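Local coordinates for carboxylesterase YBFK (Bacillus subtilis, PDB 4CCY), which hydrolyses carboxylic esters to an alcohol and a carboxylate, as a carboxylesterase of the alpha/beta hydrolase superfamily, at residues I185-Y190 against H273-E278; Q249-F253 against Q264-V268. All blocks are in the same frame, centred on the assembly; numbering follows the deposited sequence.

Contact 1 (I185-Y190 against H273-E278) and contact 2 (Q249-F253 against Q264-V268) lie with their centres about 16 Å apart, contact 2 nested along the chain inside the loop that contact 1 closes. Strand 264-268 leads on to the turn carrying H273, and the two contacts meet where L275 CD1 packs 3.9 Å from V268 CG1. Both bear on the probable charge relay of S129, H273 and E244: the H273 side chain is about 3 Å from those of S129 and E244, and the Q249 side chain about 4 Å from that of E244, nearest atoms in each case. Each contact also holds a sodium ion.

Contact 1 (I185-Y190 against H273-E278); sequences ITGDSY and HLLSLE. With NA (sodium ion), chain D.
With CG anti to the backbone N (chi1 180°), the side chain of Y190 swings over to E278, whose CG lies on one face of the ring, 3.4 Å from Y190 CG. The E278 chain is extended beyond CG, and its carboxylate plane lies 29° from the ring plane. At the far end of the tyrosine, OH reaches L277 CB at 3.4 Å, the two side chains crossing at about a right angle. Were Y190 cut back to the methyl group of an alanine, E278 CG would probably lose the ring face it packs on and L277 CB its partner, opening a gap between the segments.

The carboxylate also works through water. Water 3 donates to both T186 O and E278 OE2, while water 2 accepts from L274 N and lies 2.7 Å from E278 OE1, which in addition takes a hydrogen bond from G272 N. A second bridge, water 1, accepts from H273 N and donates to I185 O at 3.0 Å. The direct contacts nearby are apolar: T186 CG2 meets L274 CD1 at 3.7 Å, and I185 CG1 comes obliquely to H273 CD2 at 3.6 Å.

Beyond the packed face, T186 OG1 binds sodium at 2.5 Å together with G187 O, Y190 O and three waters; the same OG1 is hydrogen-bonded to I182 O. The three protein ligands come from the end of helix 175-186 and the type I beta turn G187-Y190, which brings Y190 O back to the ion. On the other segment, H273 is hydrogen-bonded through ND1 to E244 and through NE2 to S129. Such a histidine, on a late loop and hydrogen-bonded to nucleophile and acid at once, is characteristic of the alpha/beta-hydrolase active site, consistent with a Ser-His-Glu charge relay.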
loop_
_atom_site.group_PDB
_atom_site.type_symbol
_atom_site.label_atom_id
_atom_site.label_comp_id
_atom_site.label_asym_id
_atom_site.label_seq_id
_atom_site.Cartn_x
_atom_site.Cartn_y
_atom_site.Cartn_z
ATOM N N ILE A 185 2.998 8.788 -13.020
ATOM C CA ILE A 185 2.685 8.721 -11.593
ATOM C C ILE A 185 3.690 9.495 -10.716
ATOM O O ILE A 185 3.304 10.108 -9.719
ATOM C CB ILE A 185 2.504 7.252 -11.122
ATOM C CG1 ILE A 185 1.623 7.179 -9.878
ATOM C CG2 ILE A 185 3.840 6.555 -10.888
ATOM C CD1 ILE A 185 0.158 7.397 -10.171
ATOM N N THR A 186 4.966 9.475 -11.100
ATOM C CA THR A 186 5.997 10.195 -10.347
ATOM C C THR A 186 5.853 11.698 -10.491
ATOM O O THR A 186 6.042 12.424 -9.522
ATOM C CB THR A 186 7.438 9.802 -10.744
ATOM O OG1 THR A 186 7.636 9.993 -12.156
ATOM C CG2 THR A 186 7.751 8.367 -10.337
ATOM N N GLY A 187 5.510 12.154 -11.696
ATOM C CA GLY A 187 5.458 13.580 -12.010
ATOM C C GLY A 187 6.830 14.093 -12.404
ATOM O O GLY A 187 7.827 13.366 -12.325
ATOM N N ASP A 188 6.895 15.350 -12.826
ATOM C CA ASP A 188 8.139 15.901 -13.355
ATOM C C ASP A 188 9.181 16.251 -12.292
ATOM O O ASP A 188 10.318 16.558 -12.629
ATOM C CB ASP A 188 7.843 17.103 -14.259
ATOM C CG ASP A 188 7.218 16.684 -15.573
ATOM O OD1 ASP A 188 7.581 15.596 -16.069
ATOM O OD2 ASP A 188 6.357 17.420 -16.105
ATOM N N SER A 189 8.797 16.175 -11.022
ATOM C CA SER A 189 9.677 16.570 -9.919
ATOM C C SER A 189 10.348 15.410 -9.193
ATOM O O SER A 189 11.247 15.628 -8.385
ATOM C CB SER A 189 8.910 17.416 -8.901
ATOM O OG SER A 189 8.455 18.619 -9.488
ATOM N N TYR A 190 9.915 14.184 -9.459
ATOM C CA TYR A 190 10.453 13.047 -8.730
ATOM C C TYR A 190 10.850 11.897 -9.648
ATOM O O TYR A 190 10.109 11.540 -10.564
ATOM C CB TYR A 190 9.453 12.571 -7.665
ATOM C CG TYR A 190 9.952 11.381 -6.871
ATOM C CD1 TYR A 190 10.979 11.527 -5.938
ATOM C CD2 TYR A 190 9.414 10.106 -7.068
ATOM C CE1 TYR A 190 11.453 10.443 -5.225
ATOM C CE2 TYR A 190 9.887 9.011 -6.356
ATOM C CZ TYR A 190 10.903 9.186 -5.434
ATOM O OH TYR A 190 11.385 8.116 -4.722
ATOM N N HIS A 273 1.564 11.564 -6.022
ATOM C CA HIS A 273 1.032 10.286 -5.552
ATOM C C HIS A 273 1.950 9.557 -4.608
ATOM O O HIS A 273 1.497 9.001 -3.596
ATOM C CB HIS A 273 0.749 9.388 -6.759
ATOM C CG HIS A 273 -0.024 8.130 -6.424
ATOM N ND1 HIS A 273 -1.293 8.160 -5.975
ATOM C CD2 HIS A 273 0.340 6.776 -6.493
ATOM C CE1 HIS A 273 -1.728 6.895 -5.760
ATOM N NE2 HIS A 273 -0.731 6.051 -6.075
ATOM N N LEU A 274 3.248 9.545 -4.928
ATOM C CA LEU A 274 4.216 8.703 -4.225
ATOM C C LEU A 274 4.779 9.384 -2.976
ATOM O O LEU A 274 5.993 9.506 -2.797
ATOM C CB LEU A 274 5.330 8.274 -5.185
ATOM C CG LEU A 274 4.887 7.442 -6.394
ATOM C CD1 LEU A 274 6.096 7.082 -7.232
ATOM C CD2 LEU A 274 4.108 6.186 -5.992
ATOM N N LEU A 275 3.866 9.782 -2.096
ATOM C CA LEU A 275 4.161 10.685 -0.991
ATOM C C LEU A 275 5.186 10.145 0.010
ATOM O O LEU A 275 6.031 10.906 0.500
ATOM C CB LEU A 275 2.854 11.093 -0.291
ATOM C CG LEU A 275 2.804 12.078 0.885
ATOM C CD1 LEU A 275 3.735 13.276 0.700
ATOM C CD2 LEU A 275 1.359 12.541 1.098
ATOM N N SER A 276 5.128 8.854 0.317
ATOM C CA SER A 276 6.074 8.286 1.275
ATOM C C SER A 276 7.495 8.219 0.700
ATOM O O SER A 276 8.474 8.192 1.458
ATOM C CB SER A 276 5.618 6.908 1.748
ATOM O OG SER A 276 5.491 6.029 0.646
ATOM N N LEU A 277 7.600 8.188 -0.632
ATOM C CA LEU A 277 8.896 8.154 -1.311
ATOM C C LEU A 277 9.452 9.552 -1.593
ATOM O O LEU A 277 10.667 9.764 -1.518
ATOM C CB LEU A 277 8.821 7.348 -2.614
ATOM C CG LEU A 277 8.746 5.815 -2.523
ATOM C CD1 LEU A 277 8.222 5.239 -3.828
ATOM C CD2 LEU A 277 10.088 5.185 -2.143
ATOM N N GLU A 278 8.560 10.483 -1.918
ATOM C CA GLU A 278 8.919 11.868 -2.259
ATOM C C GLU A 278 9.251 12.765 -1.074
ATOM O O GLU A 278 10.127 13.622 -1.169
ATOM C CB GLU A 278 7.758 12.518 -2.986
ATOM C CG GLU A 278 7.955 12.622 -4.473
ATOM C CD GLU A 278 6.870 13.438 -5.138
ATOM O OE1 GLU A 278 5.740 12.927 -5.238
ATOM O OE2 GLU A 278 7.155 14.586 -5.543
HETATM NA NA NA D . 9.341 11.604 -12.870
HETATM O O HOH W 1 1.145 11.930 -8.771
HETATM O O HOH W 2 4.695 11.044 -6.850
HETATM O O HOH W 3 6.880 14.808 -8.388
HETATM O O HOH W 4 8.179 11.895 -14.728
HETATM O O HOH W 5 10.639 9.704 -13.338
HETATM O O HOH W 6 11.072 13.071 -13.147
#

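Contact 2 (Q249-F253 against Q264-V268). With NA (sodium ion), chain C.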
loop_
_atom_site.group_PDB
_atom_site.type_symbol
_atom_site.label_atom_id
_atom_site.label_comp_id
_atom_site.label_asym_id
_atom_site.label_seq_id
_atom_site.Cartn_x
_atom_site.Cartn_y
_atom_site.Cartn_z
ATOM N N GLN A 249 -7.467 15.394 -5.605
ATOM C CA GLN A 249 -7.233 15.175 -4.171
ATOM C C GLN A 249 -7.947 16.197 -3.282
ATOM O O GLN A 249 -8.237 15.902 -2.129
ATOM C CB GLN A 249 -5.733 15.072 -3.845
ATOM C CG GLN A 249 -4.942 16.377 -3.921
ATOM C CD GLN A 249 -4.841 16.931 -5.325
ATOM O OE1 GLN A 249 -4.860 16.191 -6.312
ATOM N NE2 GLN A 249 -4.735 18.233 -5.425
ATOM N N GLN A 250 -8.255 17.382 -3.815
ATOM C CA GLN A 250 -9.029 18.366 -3.049
ATOM C C GLN A 250 -10.423 17.816 -2.688
ATOM O O GLN A 250 -10.813 17.825 -1.519
ATOM C CB GLN A 250 -9.132 19.715 -3.787
ATOM C CG GLN A 250 -9.762 20.835 -2.963
ATOM C CD GLN A 250 -9.024 21.129 -1.665
ATOM O OE1 GLN A 250 -7.790 21.128 -1.608
ATOM N NE2 GLN A 250 -9.780 21.397 -0.615
ATOM N N MET A 251 -11.150 17.327 -3.693
ATOM C CA MET A 251 -12.457 16.700 -3.496
ATOM C C MET A 251 -12.406 15.474 -2.569
ATOM O O MET A 251 -13.299 15.278 -1.766
ATOM C CB MET A 251 -13.067 16.312 -4.849
ATOM C CG MET A 251 -13.426 17.500 -5.745
ATOM S SD MET A 251 -14.068 17.009 -7.365
ATOM C CE MET A 251 -15.552 16.096 -6.921
ATOM N N ALA A 252 -11.374 14.644 -2.700
ATOM C CA ALA A 252 -11.210 13.483 -1.826
ATOM C C ALA A 252 -10.993 13.943 -0.384
ATOM O O ALA A 252 -11.626 13.426 0.542
ATOM C CB ALA A 252 -10.044 12.634 -2.297
ATOM N N PHE A 253 -10.110 14.928 -0.210
ATOM C CA PHE A 253 -9.868 15.573 1.086
ATOM C C PHE A 253 -11.145 16.160 1.714
ATOM O O PHE A 253 -11.497 15.820 2.854
ATOM C CB PHE A 253 -8.767 16.641 0.955
ATOM C CG PHE A 253 -8.700 17.584 2.122
ATOM C CD1 PHE A 253 -8.028 17.223 3.286
ATOM C CD2 PHE A 253 -9.327 18.837 2.061
ATOM C CE1 PHE A 253 -7.974 18.088 4.366
ATOM C CE2 PHE A 253 -9.273 19.709 3.140
ATOM C CZ PHE A 253 -8.596 19.337 4.295
ATOM N N GLN A 264 -7.892 12.851 10.698
ATOM C CA GLN A 264 -6.857 13.827 10.422
ATOM C C GLN A 264 -6.477 13.663 8.956
ATOM O O GLN A 264 -5.868 12.660 8.561
ATOM C CB GLN A 264 -5.672 13.643 11.364
ATOM C CG GLN A 264 -6.073 13.838 12.821
ATOM C CD GLN A 264 -5.011 13.425 13.816
ATOM O OE1 GLN A 264 -3.818 13.465 13.525
ATOM N NE2 GLN A 264 -5.444 13.026 15.015
ATOM N N ALA A 265 -6.896 14.627 8.150
ATOM C CA ALA A 265 -6.647 14.596 6.711
ATOM C C ALA A 265 -5.878 15.846 6.300
ATOM O O ALA A 265 -6.128 16.933 6.834
ATOM C CB ALA A 265 -7.957 14.491 5.944
ATOM N N GLU A 266 -4.945 15.678 5.359
ATOM C CA GLU A 266 -4.101 16.763 4.894
ATOM C C GLU A 266 -3.635 16.561 3.463
ATOM O O GLU A 266 -3.616 15.436 2.947
ATOM C CB GLU A 266 -2.881 16.946 5.825
ATOM C CG GLU A 266 -1.954 15.739 5.915
ATOM C CD GLU A 266 -0.831 15.926 6.928
ATOM O OE1 GLU A 266 -1.050 15.697 8.117
ATOM O OE2 GLU A 266 0.273 16.324 6.549
ATOM N N ILE A 267 -3.227 17.661 2.839
ATOM C CA ILE A 267 -2.638 17.637 1.517
ATOM C C ILE A 267 -1.235 18.255 1.610
ATOM O O ILE A 267 -1.078 19.423 1.982
ATOM C CB ILE A 267 -3.523 18.386 0.494
ATOM C CG1 ILE A 267 -4.928 17.736 0.405
ATOM C CG2 ILE A 267 -2.843 18.425 -0.864
ATOM C CD1 ILE A 267 -5.972 18.576 -0.308
ATOM N N VAL A 268 -0.226 17.459 1.270
ATOM C CA VAL A 268 1.177 17.824 1.459
ATOM C C VAL A 268 1.751 18.507 0.204
ATOM O O VAL A 268 1.538 18.052 -0.929
ATOM C CB VAL A 268 1.996 16.577 1.852
ATOM C CG1 VAL A 268 3.471 16.908 2.054
ATOM C CG2 VAL A 268 1.408 15.938 3.107
HETATM NA NA NA C . -4.705 16.004 -8.605
HETATM O O HOH W 7 -3.240 17.951 -8.662
HETATM O O HOH W 8 -5.198 15.551 -11.177
HETATM O O HOH W 9 -6.604 17.660 -8.864
#
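F253 presents the edge of its ring to the backbone of A265: CE1 is 3.3 Å from A265 O, and A265 C lies at the rim in the ring plane. The side chain gets there with CG anti to the backbone N (chi1 165°), which carries the phenyl group from the helix towards the strand. A265 CB completes this end of the contact, 3.8 Å from F253 CD1.

I267 approaches the same residue obliquely. Its CG1 is anti to the carbonyl carbon (chi1 -60°) and its chain continues nearly extended, a shape that carries CD1 to 3.6 Å from F253 CB. That methyl also meets Q250 OE1 at 3.4 Å, a non-bonded approach in which the two side chains cross at about a right angle. In Q250 the bend at chi2 folds the amide back towards the strand.

Q249 faces two ways. Its CG comes within 4.2 Å of I267 CG2, while the bend at chi2 helps direct OE1 to a sodium ion at 2.3 Å. Three waters and the backbone oxygens of E244 and Y247 complete the six ligands; the bond to sodium holds OE1 in place.

The helix and strand segments run almost antiparallel (167°), their axes 9.1 Å apart at closest approach. They belong to a beta-alpha-beta unit in which helix 249-259 links strand 236-241 to strand 264-268; the two strands pair in parallel, with E266 bonded through its backbone to L238 and F240. A265 and I267 turn their side chains to helix 249-259, whereas E266 is directed away from it, and its carboxylate makes a hydrogen bond to Y282 OH and a salt bridge to R286, both on helix 280-290, which places strand 264-268 between the two helices.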